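Local coordinates for protein probable chitinase (Chromobacterium violaceum, PDB 5JH8) that probably binds chitin and, as a family 18 glycosyl hydrolase, probably cleaves the beta-1,4 links between its N-acetylglucosamine units, at residues Val4-Ser9 with Ala23-Val28; Asp171-Met176 with Ala210-Gly215; Ala242-Gln247 with Phe259-Ala264. All blocks are in the same frame, centred on the assembly; numbering follows the deposited sequence. Where two conformers were deposited one is given.

Contact 1 of 3, residues Val4-Ser9 with Ala23-Val28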
ATOM      1  N   VAL A   4       6.938  -1.008 -10.583  1.00  6.66           N
ATOM      2  CA  VAL A   4       6.719  -2.137  -9.688  1.00  6.30           C
ATOM      3  C   VAL A   4       7.255  -1.664  -8.344  1.00  5.97           C
ATOM      4  O   VAL A   4       8.470  -1.696  -8.100  1.00  6.87           O
ATOM      5  CB  VAL A   4       7.395  -3.415 -10.192  1.00  6.84           C
ATOM      6  CG1 VAL A   4       7.110  -4.581  -9.269  1.00  6.96           C
ATOM      7  CG2 VAL A   4       6.939  -3.703 -11.634  1.00  7.72           C
ATOM      8  N   LEU A   5       6.353  -1.173  -7.488  1.00  6.07           N
ATOM      9  CA  LEU A   5       6.711  -0.445  -6.277  1.00  5.94           C
ATOM     10  C   LEU A   5       6.646  -1.391  -5.092  1.00  5.59           C
ATOM     11  O   LEU A   5       5.567  -1.837  -4.704  1.00  6.59           O
ATOM     12  CB  LEU A   5       5.745   0.723  -6.072  1.00  6.21           C
ATOM     13  CG  LEU A   5       5.964   1.558  -4.813  1.00  6.31           C
ATOM     14  CD1 LEU A   5       7.256   2.374  -4.897  1.00  6.71           C
ATOM     15  CD2 LEU A   5       4.771   2.479  -4.616  1.00  7.27           C
ATOM     16  N   ALA A   6       7.793  -1.677  -4.492  1.00  5.39           N
ATOM     17  CA  ALA A   6       7.845  -2.487  -3.283  1.00  5.40           C
ATOM     18  C   ALA A   6       7.840  -1.584  -2.056  1.00  5.52           C
ATOM     19  O   ALA A   6       8.404  -0.503  -2.066  1.00  9.01           O
ATOM     20  CB  ALA A   6       9.115  -3.344  -3.295  1.00  6.47           C
ATOM     21  N   TYR A   7       7.219  -2.058  -0.981  1.00  6.71           N
ATOM     22  CA  TYR A   7       7.197  -1.364   0.305  1.00  6.22           C
ATOM     23  C   TYR A   7       8.269  -1.940   1.229  1.00  5.99           C
ATOM     24  O   TYR A   7       8.263  -3.130   1.543  1.00  7.22           O
ATOM     25  CB  TYR A   7       5.799  -1.410   0.962  1.00  6.19           C
ATOM     26  CG  TYR A   7       4.964  -0.256   0.460  1.00  6.90           C
ATOM     27  CD1 TYR A   7       4.369  -0.292  -0.773  1.00  7.93           C
ATOM     28  CD2 TYR A   7       4.925   0.940   1.163  1.00  6.72           C
ATOM     29  CE1 TYR A   7       3.731   0.800  -1.282  1.00  8.18           C
ATOM     30  CE2 TYR A   7       4.264   2.034   0.675  1.00  7.12           C
ATOM     31  CZ  TYR A   7       3.689   1.979  -0.559  1.00  7.40           C
ATOM     32  OH  TYR A   7       3.089   3.079  -1.101  1.00  8.78           O
ATOM     33  N   TYR A   8       9.197  -1.069   1.639  1.00  6.04           N
ATOM     34  CA  TYR A   8      10.262  -1.388   2.590  1.00  6.71           C
ATOM     35  C   TYR A   8       9.868  -0.770   3.925  1.00  7.13           C
ATOM     36  O   TYR A   8      10.008   0.432   4.132  1.00  7.18           O
ATOM     37  CB  TYR A   8      11.603  -0.865   2.084  1.00  7.15           C
ATOM     38  CG  TYR A   8      12.752  -1.278   2.964  1.00  7.05           C
ATOM     39  CD1 TYR A   8      13.199  -2.568   2.957  1.00  7.29           C
ATOM     40  CD2 TYR A   8      13.375  -0.380   3.823  1.00  8.17           C
ATOM     41  CE1 TYR A   8      14.240  -2.969   3.765  1.00  7.78           C
ATOM     42  CE2 TYR A   8      14.412  -0.787   4.653  1.00  8.38           C
ATOM     43  CZ  TYR A   8      14.850  -2.093   4.616  1.00  8.32           C
ATOM     44  OH  TYR A   8      15.891  -2.540   5.402  1.00  9.30           O
ATOM     45  N   SER A   9       9.426  -1.617   4.855  0.56  8.27           N
ATOM     46  CA  SER A   9       8.805  -1.177   6.089  0.56  9.41           C
ATOM     47  C   SER A   9       9.340  -2.021   7.236  0.56 10.27           C
ATOM     48  O   SER A   9      10.217  -2.871   7.058  0.56 10.06           O
ATOM     49  CB  SER A   9       7.283  -1.293   5.982  0.56 10.63           C
ATOM     50  OG  SER A   9       6.691  -0.887   7.197  0.56 12.06           O
ATOM     51  N   ALA A  23      15.835  -7.375  -8.565  1.00  6.93           N
ATOM     52  CA  ALA A  23      15.630  -7.502  -9.999  1.00  7.81           C
ATOM     53  C   ALA A  23      14.154  -7.578 -10.364  1.00  7.43           C
ATOM     54  O   ALA A  23      13.830  -7.552 -11.554  1.00 10.31           O
ATOM     55  CB  ALA A  23      16.362  -8.738 -10.546  1.00  8.58           C
ATOM     56  N   SER A  24      13.267  -7.682  -9.371  1.00  7.44           N
ATOM     57  CA  SER A  24      11.832  -7.845  -9.577  1.00  8.69           C
ATOM     58  C   SER A  24      11.056  -6.552  -9.409  1.00  9.30           C
ATOM     59  O   SER A  24      10.112  -6.327 -10.155  1.00 12.53           O
ATOM     60  CB  SER A  24      11.258  -8.876  -8.595  1.00 10.81           C
ATOM     61  OG  SER A  24      11.742 -10.188  -8.828  1.00 13.84           O
ATOM     62  N   PHE A  25      11.381  -5.729  -8.429  1.00  9.52           N
ATOM     63  CA  PHE A  25      10.777  -4.420  -8.299  1.00  8.48           C
ATOM     64  C   PHE A  25      11.675  -3.378  -8.948  1.00  8.23           C
ATOM     65  O   PHE A  25      12.854  -3.628  -9.188  1.00 10.64           O
ATOM     66  CB  PHE A  25      10.492  -4.091  -6.825  1.00  8.01           C
ATOM     67  CG  PHE A  25      11.699  -4.141  -5.918  1.00  7.20           C
ATOM     68  CD1 PHE A  25      12.604  -3.111  -5.900  1.00  6.90           C
ATOM     69  CD2 PHE A  25      11.874  -5.171  -5.025  1.00  7.07           C
ATOM     70  CE1 PHE A  25      13.705  -3.123  -5.061  1.00  6.70           C
ATOM     71  CE2 PHE A  25      12.967  -5.210  -4.201  1.00  7.87           C
ATOM     72  CZ  PHE A  25      13.893  -4.172  -4.224  1.00  7.11           C
ATOM     73  N   ASN A  26      11.118  -2.199  -9.224  1.00  7.64           N
ATOM     74  CA  ASN A  26      11.898  -1.128  -9.833  1.00  7.65           C
ATOM     75  C   ASN A  26      11.660   0.227  -9.183  1.00  7.50           C
ATOM     76  O   ASN A  26      12.127   1.241  -9.705  1.00  8.37           O
ATOM     77  CB  ASN A  26      11.709  -1.096 -11.357  1.00  8.86           C
ATOM     78  CG  ASN A  26      10.296  -0.776 -11.757  1.00  8.88           C
ATOM     79  OD1 ASN A  26       9.569  -0.144 -11.005  1.00  8.12           O
ATOM     80  ND2 ASN A  26       9.900  -1.188 -12.942  1.00 12.15           N
ATOM     81  N   ALA A  27      11.034   0.265  -8.015  1.00  6.54           N
ATOM     82  CA  ALA A  27      10.921   1.451  -7.192  1.00  6.35           C
ATOM     83  C   ALA A  27      10.606   0.964  -5.785  1.00  5.94           C
ATOM     84  O   ALA A  27      10.007  -0.101  -5.633  1.00  6.34           O
ATOM     85  CB  ALA A  27       9.800   2.365  -7.683  1.00  7.89           C
ATOM     86  N   VAL A  28      10.995   1.736  -4.771  1.00  5.53           N
ATOM     87  CA  VAL A  28      10.757   1.334  -3.387  1.00  5.80           C
ATOM     88  C   VAL A  28      10.215   2.502  -2.591  1.00  5.97           C
ATOM     89  O   VAL A  28      10.765   3.605  -2.652  1.00  6.65           O
ATOM     90  CB  VAL A  28      12.050   0.811  -2.732  1.00  5.91           C
ATOM     91  CG1 VAL A  28      11.817   0.432  -1.272  1.00  6.36           C
ATOM     92  CG2 VAL A  28      12.587  -0.375  -3.493  1.00  6.80           C
TER
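Leu5 pairs with Ala27 and Ala6 with Val28 in a short parallel ladder, the CA atoms of Leu5 and Ala27 standing 4.7 Å apart. Earlier in 23-28 the chain comes in at a slant, and end to end the two touching runs diverge by 56°. The regular ladder bond here is Ala6 N to Ala27 O, 2.9 Å. Where the ladder gives out, Asn26 takes over. Asn26 OD1 accepts Val4 N at 2.8 Å through a nearly straight bond (171° at the hydrogen), the donor lying above the amide plane, not on a lone pair. Asn26 N reaches back to Val4 O at 2.9 Å, in the carbonyl plane, and Ala27 N adds a weak second bond to Val4 O. Asn26 CG sits between backbone N and carbonyl carbon (chi1 64°), which folds the amide across Val4; Asn26 ND2 goes on to Ala2 O.

Val4 itself lies with CG1 against Ser24 O, 3.6 Å away, and Trp307 of helix 304-309 packs beside it. Ala6 CB meets the Phe25 ring obliquely, 3.7 Å from CD2, while CB of Tyr8 rests 3.6 Å from Val28 CG1. These two touches belong to the face under helices 14-20 and 50-58, where Leu18 and Leu56 meet Phe25. Leu5 CD1 leans 3.8 Å from Ala27 CB on the other face, directed into the barrel.

Strand 3-8, helix 14-20 and strand 27-35 form the first beta-alpha-beta unit of the TIM barrel. Chemically, a side-chain amide and a backbone N-H of Asn26 hold the N-H and the C=O of Val4, which ties the irregular entry into strand 27-35 to strand 3-8.

Contact 2 of 3, residues Asp171-Met176 with Ala210-Gly215. With HIS (histidine), chain F.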
ATOM      1  N   ASP A 171       2.086  12.305  -9.204  1.00  8.27           N
ATOM      2  CA  ASP A 171       2.564  11.449 -10.280  1.00  8.39           C
ATOM      3  C   ASP A 171       1.861  10.102 -10.267  1.00  7.73           C
ATOM      4  O   ASP A 171       1.557   9.545 -11.340  1.00  8.30           O
ATOM      5  CB  ASP A 171       4.076  11.270 -10.194  1.00  8.78           C
ATOM      6  CG  ASP A 171       4.790  12.556 -10.379  1.00 10.15           C
ATOM      7  OD1 ASP A 171       5.032  12.901 -11.544  1.00 12.26           O
ATOM      8  OD2 ASP A 171       5.037  13.249  -9.373  1.00  9.21           O
ATOM      9  N   TYR A 172       1.581   9.565  -9.074  1.00  7.28           N
ATOM     10  CA  TYR A 172       0.867   8.311  -8.941  1.00  6.70           C
ATOM     11  C   TYR A 172      -0.016   8.362  -7.709  1.00  6.86           C
ATOM     12  O   TYR A 172       0.355   8.950  -6.686  1.00  7.03           O
ATOM     13  CB  TYR A 172       1.809   7.131  -8.735  1.00  8.11           C
ATOM     14  CG  TYR A 172       2.759   6.868  -9.866  1.00  8.38           C
ATOM     15  CD1 TYR A 172       2.380   6.060 -10.939  1.00  9.44           C
ATOM     16  CD2 TYR A 172       4.049   7.414  -9.874  1.00  8.95           C
ATOM     17  CE1 TYR A 172       3.246   5.790 -11.975  1.00 10.82           C
ATOM     18  CE2 TYR A 172       4.913   7.157 -10.900  1.00 10.42           C
ATOM     19  CZ  TYR A 172       4.511   6.334 -11.951  1.00 11.00           C
ATOM     20  OH  TYR A 172       5.402   6.076 -12.976  1.00 13.02           O
ATOM     21  N   LEU A 173      -1.170   7.702  -7.801  1.00  7.43           N
ATOM     22  CA  LEU A 173      -1.915   7.269  -6.625  1.00  6.84           C
ATOM     23  C   LEU A 173      -1.624   5.799  -6.418  1.00  6.36           C
ATOM     24  O   LEU A 173      -1.779   4.985  -7.343  1.00  7.69           O
ATOM     25  CB  LEU A 173      -3.429   7.463  -6.759  1.00  7.72           C
ATOM     26  CG  LEU A 173      -3.873   8.880  -7.106  1.00  8.38           C
ATOM     27  CD1 LEU A 173      -5.376   8.987  -7.051  1.00  9.23           C
ATOM     28  CD2 LEU A 173      -3.242   9.921  -6.174  1.00  8.60           C
ATOM     29  N   GLN A 174      -1.195   5.461  -5.199  1.00  6.36           N
ATOM     30  CA  GLN A 174      -0.966   4.073  -4.799  1.00  6.41           C
ATOM     31  C   GLN A 174      -2.287   3.621  -4.180  1.00  6.39           C
ATOM     32  O   GLN A 174      -2.597   3.975  -3.038  1.00  7.09           O
ATOM     33  CB  GLN A 174       0.233   3.976  -3.853  1.00  6.64           C
ATOM     34  CG  GLN A 174       0.639   2.558  -3.520  1.00  6.61           C
ATOM     35  CD  GLN A 174       0.080   2.022  -2.213  1.00  6.39           C
ATOM     36  OE1 GLN A 174      -0.064   2.730  -1.223  1.00  7.39           O
ATOM     37  NE2 GLN A 174      -0.180   0.725  -2.204  1.00  6.99           N
ATOM     38  N   ILE A 175      -3.080   2.880  -4.945  0.61  7.15           N
ATOM     39  CA  ILE A 175      -4.397   2.463  -4.484  0.61  8.36           C
ATOM     40  C   ILE A 175      -4.234   1.227  -3.617  0.61  7.52           C
ATOM     41  O   ILE A 175      -3.832   0.163  -4.108  0.61  7.90           O
ATOM     42  CB  ILE A 175      -5.341   2.194  -5.658  0.61  9.49           C
ATOM     43  CG1 ILE A 175      -5.607   3.498  -6.410  0.61 11.01           C
ATOM     44  CG2 ILE A 175      -6.643   1.552  -5.139  0.61 10.18           C
ATOM     45  CD1 ILE A 175      -6.631   3.379  -7.495  0.61 12.94           C
HETATM   46  N   MSE A 176      -4.563   1.359  -2.338  0.61  7.38           N
HETATM   47  CA  MSE A 176      -4.323   0.301  -1.365  0.61  8.03           C
HETATM   48  C   MSE A 176      -5.432  -0.743  -1.477  0.61  7.24           C
HETATM   49  O   MSE A 176      -6.303  -0.870  -0.582  0.61  7.50           O
HETATM   50  CB  MSE A 176      -4.256   0.890   0.043  0.61  9.49           C
HETATM   51  CG  MSE A 176      -3.102   1.845   0.189  0.61 11.73           C
HETATM   52 SE   MSE A 176      -3.122   2.844   1.859  0.61 14.71          SE
HETATM   53  CE  MSE A 176      -3.531   1.378   3.059  0.61 16.43           C
ATOM     54  N   ALA A 210      -2.486   5.781 -16.278  1.00  8.86           N
ATOM     55  CA  ALA A 210      -1.037   5.688 -16.143  1.00  9.16           C
ATOM     56  C   ALA A 210      -0.538   6.258 -14.828  1.00  8.60           C
ATOM     57  O   ALA A 210       0.611   6.006 -14.456  1.00  9.07           O
ATOM     58  CB  ALA A 210      -0.360   6.403 -17.307  1.00 10.31           C
ATOM     59  N   LYS A 211      -1.370   7.005 -14.101  1.00  8.55           N
ATOM     60  CA  LYS A 211      -1.015   7.521 -12.792  1.00  9.03           C
ATOM     61  C   LYS A 211      -1.544   6.667 -11.651  1.00  9.34           C
ATOM     62  O   LYS A 211      -1.453   7.079 -10.499  1.00 13.57           O
ATOM     63  CB  LYS A 211      -1.549   8.942 -12.633  1.00  9.95           C
ATOM     64  CG  LYS A 211      -0.975   9.951 -13.579  1.00 12.85           C
ATOM     65  CD  LYS A 211      -1.556  11.309 -13.222  1.00 15.21           C
ATOM     66  CE  LYS A 211      -0.528  12.380 -13.280  1.00 14.41           C
ATOM     67  NZ  LYS A 211      -1.067  13.649 -12.775  1.00 13.17           N
ATOM     68  N   ILE A 212      -2.134   5.521 -11.946  1.00  7.68           N
ATOM     69  CA  ILE A 212      -2.660   4.627 -10.927  1.00  7.75           C
ATOM     70  C   ILE A 212      -1.747   3.421 -10.780  1.00  7.49           C
ATOM     71  O   ILE A 212      -1.342   2.814 -11.772  1.00  7.98           O
ATOM     72  CB  ILE A 212      -4.090   4.191 -11.289  1.00  8.61           C
ATOM     73  CG1 ILE A 212      -5.049   5.392 -11.324  1.00  8.63           C
ATOM     74  CG2 ILE A 212      -4.583   3.080 -10.362  1.00  9.54           C
ATOM     75  CD1 ILE A 212      -5.234   6.102 -10.027  1.00 10.00           C
ATOM     76  N   LEU A 213      -1.451   3.072  -9.527  1.00  6.69           N
ATOM     77  CA  LEU A 213      -0.878   1.783  -9.171  1.00  6.67           C
ATOM     78  C   LEU A 213      -1.946   1.010  -8.404  1.00  6.85           C
ATOM     79  O   LEU A 213      -2.559   1.566  -7.490  1.00  7.30           O
ATOM     80  CB  LEU A 213       0.348   1.938  -8.263  1.00  7.13           C
ATOM     81  CG  LEU A 213       1.411   2.931  -8.693  1.00  7.21           C
ATOM     82  CD1 LEU A 213       2.406   3.091  -7.581  1.00  8.76           C
ATOM     83  CD2 LEU A 213       2.102   2.485  -9.980  1.00  8.33           C
ATOM     84  N   ASN A 214      -2.195  -0.259  -8.764  1.00  6.74           N
ATOM     85  CA  ASN A 214      -2.968  -1.096  -7.864  1.00  7.00           C
ATOM     86  C   ASN A 214      -2.063  -1.607  -6.753  1.00  6.45           C
ATOM     87  O   ASN A 214      -0.861  -1.334  -6.714  1.00  6.82           O
ATOM     88  CB  ASN A 214      -3.760  -2.174  -8.605  1.00  6.99           C
ATOM     89  CG  ASN A 214      -2.899  -3.267  -9.179  1.00  7.09           C
ATOM     90  OD1 ASN A 214      -1.733  -3.070  -9.478  1.00  7.85           O
ATOM     91  ND2 ASN A 214      -3.497  -4.452  -9.362  1.00  7.72           N
ATOM     92  N   GLY A 215      -2.675  -2.330  -5.829  1.00  6.59           N
ATOM     93  CA  GLY A 215      -1.980  -2.867  -4.669  1.00  6.16           C
ATOM     94  C   GLY A 215      -2.267  -4.342  -4.511  1.00  6.31           C
ATOM     95  O   GLY A 215      -3.417  -4.788  -4.629  1.00  7.06           O
TER
HETATM   96  N   HIS F 505      -0.997  -0.636   6.655  1.00 14.22           N
HETATM   97  CA  HIS F 505       0.286   0.056   6.714  1.00 14.79           C
HETATM   98  C   HIS F 505       0.618   0.408   8.158  1.00 17.26           C
HETATM   99  O   HIS F 505      -0.263   0.507   9.021  1.00 18.47           O
HETATM  100  CB  HIS F 505       0.263   1.311   5.837  1.00 13.58           C
HETATM  101  CG  HIS F 505       0.236   1.021   4.366  1.00 12.04           C
HETATM  102  ND1 HIS F 505       0.562   1.965   3.417  1.00 12.71           N
HETATM  103  CD2 HIS F 505      -0.096  -0.099   3.681  1.00 11.78           C
HETATM  104  CE1 HIS F 505       0.457   1.434   2.214  1.00 13.16           C
HETATM  105  NE2 HIS F 505       0.036   0.188   2.343  1.00 11.83           N
HETATM  106  OXT HIS F 505       1.790   0.591   8.488  1.00 19.47           O
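Leu173 N donates to Lys211 O at 2.8 Å, and a weaker CA-H...O contact from Tyr172 CA, 3.1 Å away, shares that oxygen. From there the parallel ladder runs on, with Leu213 N bonding Leu173 O at 2.9 Å and Ile175 N bonding Leu213 O, also 2.9 Å. Strands 172-176 and 212-215 keep within 19° of each other, Leu173 facing Ile212 and Gln174 facing Leu213. Beyond Ile175 the pairing lapses: Gly215 N is near Ile175 O but badly angled for a bond.

On the face carrying Leu173 and Ile212, Leu173 CB meets Ile212 CD1. Ile175, in the conformer described here, one of two, brings CD1 against Ile212 CG2. Helix 193-206 packs over this side through Leu200 and Ala203, completing a beta-alpha-beta unit of the TIM barrel.

Toward the N-terminal ends, Leu213 CD2 approaches the Tyr172 ring obliquely, 3.7 Å from CD1, beside Met3 of strand 3-8. Lys211 runs its aliphatic chain past Asp171 O, CG at 3.4 Å, and delivers NZ to the carbonyls of Gly167 and Ala170. Asp171 instead spends its OD2 on His135 and Leu141 N.

Gln174 points into the barrel. CG lies opposite the backbone N (chi1 -173°), and a bend at chi2 (-97°) carries the amide toward the bound histidine, whose CE1 is 3.7 Å from Gln174 OE1. Ser144 holds OE1, while Ser295 and Tyr178 hold NE2. Met176, present as selenomethionine and modelled in two conformers, lies against the same imidazole in the one described.

Leu173, Ile175 and Ile212 thus pack toward helix 193-206, while inside, next to Leu213, the Gln174 amide is bonded at both O and N, which would fix its rotation in the wall of the histidine pocket.

Contact 3 of 3, residues Ala242-Gln247 with Phe259-Ala264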
ATOM      1  N   ALA A 242      -0.371 -27.236   5.679  1.00 13.74           N
ATOM      2  CA  ALA A 242       0.179 -28.556   5.965  1.00 15.25           C
ATOM      3  C   ALA A 242       0.008 -28.929   7.431  1.00 15.82           C
ATOM      4  O   ALA A 242      -0.256 -30.093   7.753  1.00 17.02           O
ATOM      5  CB  ALA A 242       1.652 -28.591   5.569  1.00 15.89           C
ATOM      6  N   ARG A 243       0.153 -27.957   8.335  1.00 16.00           N
ATOM      7  CA  ARG A 243       0.005 -28.244   9.753  1.00 17.43           C
ATOM      8  C   ARG A 243      -1.346 -28.887  10.049  1.00 17.56           C
ATOM      9  O   ARG A 243      -1.427 -29.841  10.829  1.00 18.44           O
ATOM     10  CB  ARG A 243       0.184 -26.958  10.562  1.00 20.15           C
ATOM     11  CG  ARG A 243       0.016 -27.162  12.054  1.00 22.91           C
ATOM     12  CD  ARG A 243       0.144 -25.872  12.828  1.00 25.70           C
ATOM     13  NE  ARG A 243      -0.140 -26.078  14.247  1.00 27.95           N
ATOM     14  CZ  ARG A 243      -0.235 -25.102  15.145  1.00 29.42           C
ATOM     15  NH1 ARG A 243      -0.076 -23.837  14.775  1.00 29.91           N
ATOM     16  NH2 ARG A 243      -0.493 -25.393  16.417  1.00 29.93           N
ATOM     17  N   TYR A 244      -2.411 -28.396   9.424  1.00 17.10           N
ATOM     18  CA  TYR A 244      -3.764 -28.852   9.711  1.00 16.68           C
ATOM     19  C   TYR A 244      -4.326 -29.762   8.631  1.00 16.71           C
ATOM     20  O   TYR A 244      -5.474 -30.199   8.745  1.00 17.57           O
ATOM     21  CB  TYR A 244      -4.681 -27.648   9.914  1.00 18.13           C
ATOM     22  CG  TYR A 244      -4.334 -26.874  11.155  1.00 17.83           C
ATOM     23  CD1 TYR A 244      -4.715 -27.340  12.404  1.00 17.60           C
ATOM     24  CD2 TYR A 244      -3.618 -25.688  11.085  1.00 17.66           C
ATOM     25  CE1 TYR A 244      -4.402 -26.649  13.552  1.00 18.79           C
ATOM     26  CE2 TYR A 244      -3.296 -24.984  12.238  1.00 18.41           C
ATOM     27  CZ  TYR A 244      -3.691 -25.473  13.464  1.00 19.15           C
ATOM     28  OH  TYR A 244      -3.378 -24.781  14.611  1.00 20.67           O
ATOM     29  N   GLY A 245      -3.554 -30.054   7.589  1.00 16.62           N
ATOM     30  CA  GLY A 245      -4.052 -30.873   6.493  1.00 16.41           C
ATOM     31  C   GLY A 245      -5.269 -30.287   5.814  1.00 15.92           C
ATOM     32  O   GLY A 245      -6.168 -31.031   5.403  1.00 18.06           O
ATOM     33  N   ALA A 246      -5.302 -28.965   5.662  1.00 14.70           N
ATOM     34  CA  ALA A 246      -6.448 -28.275   5.092  1.00 13.99           C
ATOM     35  C   ALA A 246      -6.502 -28.459   3.579  1.00 12.90           C
ATOM     36  O   ALA A 246      -5.488 -28.684   2.914  1.00 14.51           O
ATOM     37  CB  ALA A 246      -6.373 -26.787   5.424  1.00 14.86           C
ATOM     38  N   GLN A 247      -7.716 -28.370   3.047  1.00 12.85           N
ATOM     39  CA  GLN A 247      -7.992 -28.481   1.624  1.00 12.34           C
ATOM     40  C   GLN A 247      -8.430 -27.098   1.174  1.00 12.45           C
ATOM     41  O   GLN A 247      -9.602 -26.725   1.363  1.00 14.82           O
ATOM     42  CB  GLN A 247      -9.094 -29.513   1.372  1.00 12.51           C
ATOM     43  CG  GLN A 247      -8.626 -30.928   1.602  1.00 12.72           C
ATOM     44  CD  GLN A 247      -7.550 -31.329   0.620  1.00 12.54           C
ATOM     45  OE1 GLN A 247      -7.483 -30.813  -0.506  1.00 12.72           O
ATOM     46  NE2 GLN A 247      -6.690 -32.244   1.038  1.00 14.22           N
ATOM     47  N   PHE A 259      -9.327 -21.282   3.266  1.00  9.83           N
ATOM     48  CA  PHE A 259      -9.374 -22.588   3.902  1.00 11.08           C
ATOM     49  C   PHE A 259      -9.771 -22.410   5.350  1.00 11.38           C
ATOM     50  O   PHE A 259      -9.719 -21.310   5.899  1.00 10.88           O
ATOM     51  CB  PHE A 259      -8.067 -23.389   3.765  1.00 11.02           C
ATOM     52  CG  PHE A 259      -6.835 -22.711   4.309  1.00 11.10           C
ATOM     53  CD1 PHE A 259      -6.098 -21.845   3.513  1.00 11.90           C
ATOM     54  CD2 PHE A 259      -6.357 -23.002   5.584  1.00 11.25           C
ATOM     55  CE1 PHE A 259      -4.959 -21.255   3.987  1.00 12.25           C
ATOM     56  CE2 PHE A 259      -5.194 -22.405   6.052  1.00 12.45           C
ATOM     57  CZ  PHE A 259      -4.505 -21.544   5.241  1.00 12.65           C
ATOM     58  N   ASN A 260     -10.193 -23.514   5.949  1.00 13.24           N
ATOM     59  CA  ASN A 260     -10.548 -23.550   7.346  1.00 14.13           C
ATOM     60  C   ASN A 260      -9.740 -24.628   8.038  1.00 14.39           C
ATOM     61  O   ASN A 260      -9.191 -25.539   7.409  1.00 15.57           O
ATOM     62  CB  ASN A 260     -12.022 -23.898   7.536  1.00 16.27           C
ATOM     63  CG  ASN A 260     -12.930 -22.879   6.932  1.00 18.07           C
ATOM     64  OD1 ASN A 260     -13.252 -21.860   7.550  1.00 20.35           O
ATOM     65  ND2 ASN A 260     -13.366 -23.147   5.707  1.00 20.31           N
ATOM     66  N   TYR A 261      -9.707 -24.524   9.361  1.00 14.07           N
ATOM     67  CA  TYR A 261      -9.099 -25.572  10.157  1.00 15.06           C
ATOM     68  C   TYR A 261      -9.620 -25.487  11.584  1.00 15.42           C
ATOM     69  O   TYR A 261     -10.095 -24.439  12.030  1.00 15.23           O
ATOM     70  CB  TYR A 261      -7.575 -25.492  10.099  1.00 15.59           C
ATOM     71  CG  TYR A 261      -6.935 -24.259  10.720  1.00 14.67           C
ATOM     72  CD1 TYR A 261      -6.609 -24.239  12.061  1.00 14.26           C
ATOM     73  CD2 TYR A 261      -6.617 -23.139   9.959  1.00 12.88           C
ATOM     74  CE1 TYR A 261      -5.991 -23.144  12.637  1.00 13.67           C
ATOM     75  CE2 TYR A 261      -5.992 -22.037  10.526  1.00 12.90           C
ATOM     76  CZ  TYR A 261      -5.687 -22.049  11.870  1.00 13.43           C
ATOM     77  OH  TYR A 261      -5.068 -20.978  12.449  1.00 13.66           O
ATOM     78  N   GLY A 262      -9.549 -26.613  12.289  1.00 16.45           N
ATOM     79  CA  GLY A 262      -9.919 -26.671  13.683  1.00 18.09           C
ATOM     80  C   GLY A 262      -8.681 -26.603  14.550  1.00 19.41           C
ATOM     81  O   GLY A 262      -7.809 -27.471  14.473  1.00 20.06           O
ATOM     82  N   ALA A 263      -8.596 -25.552  15.363  1.00 19.71           N
ATOM     83  CA  ALA A 263      -7.459 -25.356  16.248  1.00 20.47           C
ATOM     84  C   ALA A 263      -7.633 -26.182  17.521  1.00 21.44           C
ATOM     85  O   ALA A 263      -8.731 -26.624  17.862  1.00 21.26           O
ATOM     86  CB  ALA A 263      -7.310 -23.878  16.608  1.00 20.45           C
ATOM     87  N   ALA A 264      -6.522 -26.373  18.232  1.00 21.96           N
ATOM     88  CA  ALA A 264      -6.535 -27.221  19.422  1.00 22.41           C
ATOM     89  C   ALA A 264      -7.465 -26.682  20.505  1.00 23.46           C
ATOM     90  O   ALA A 264      -7.977 -27.457  21.322  1.00 24.56           O
ATOM     91  CB  ALA A 264      -5.115 -27.373  19.965  1.00 22.70           C
TER
HETATM   92  O   HOH W   1      -4.084 -25.672  17.133  1.00 24.98           O
HETATM   93  O   HOH W   2      -3.356 -21.612  14.411  1.00 31.21           O
HETATM   94  O   HOH W   3     -10.600 -25.705   3.979  1.00 20.23           O
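Tyr244 and Tyr261 lie in an offset stack, ring centroids 3.9 Å apart and planes only 18° from parallel. The overlap is staggered: Tyr261 CD1 sits above the centre of the Tyr244 ring, whereas Tyr244 CE2 comes down nearer the rim of Tyr261, closing to 3.3 Å from its CE1. Tyr261 reaches this place because its CG is wedged between backbone N and carbonyl carbon (chi1 65°), standing the ring up from the strand beneath its partner. Arg243 CG covers the opposite face of Tyr244, off toward the rim, and the Arg243 chain runs out fully extended alongside the ring, so that Tyr244 OH stands 3.2 Å above the middle of the Arg243 guanidinium plane.

The two hydroxyls do not meet directly. Water 2 bridges them, donating to Tyr261 OH at 2.7 Å, while Asp222 OD2 also bonds that hydroxyl. At the edge of the Tyr244 ring, water 1 joins its OH to Ala264 N, 2.8 Å from the latter.

Helix 237-244 and the antiparallel strands 249-251, 256-262 and 268-273 are placed between the seventh and eighth barrel strands, as in the small alpha+beta insertion domain of many family 18 chitinases. Here the helix end is set on a strand of that domain. A Schellman motif stops the helix: Gly245, at positive phi, is its C-prime residue, with Ala246 N bonded to Ile241 O and a weak bond from Gly245 N to Ala242 O.

Past that turn Ala246 drops its CB onto the strand, 3.8 Å from Phe259 CD2 and 3.7 Å from Asn260 O, approaching the Phe259 ring obliquely. Leu240 and Ile241 of the helix also touch Phe259. Water 3 then spans the backbones, donating to Gln247 O and accepting from Asn260 N, the latter at 3.0 Å.

Contacts 1 and 2 are buried rungs of the TIM barrel, each joining the two strands of a beta-alpha-beta unit, and they meet across its interior: Leu5 CD2 packs 3.8 Å from Leu213 CD1, and Tyr7 OH probably bonds Gln174 OE1. Contact 3 is only partly buried and lies far out in the insertion, its nearest atoms about 19 Å from contact 2. The chemistry follows the place. Direct backbone bonds tie both barrel pairs, helped in contact 1 by an asparagine side chain; contact 3 instead uses stacked rings and bridging waters between helix end and strand. Of the three, contact 2 alone supplies residues to the histidine pocket.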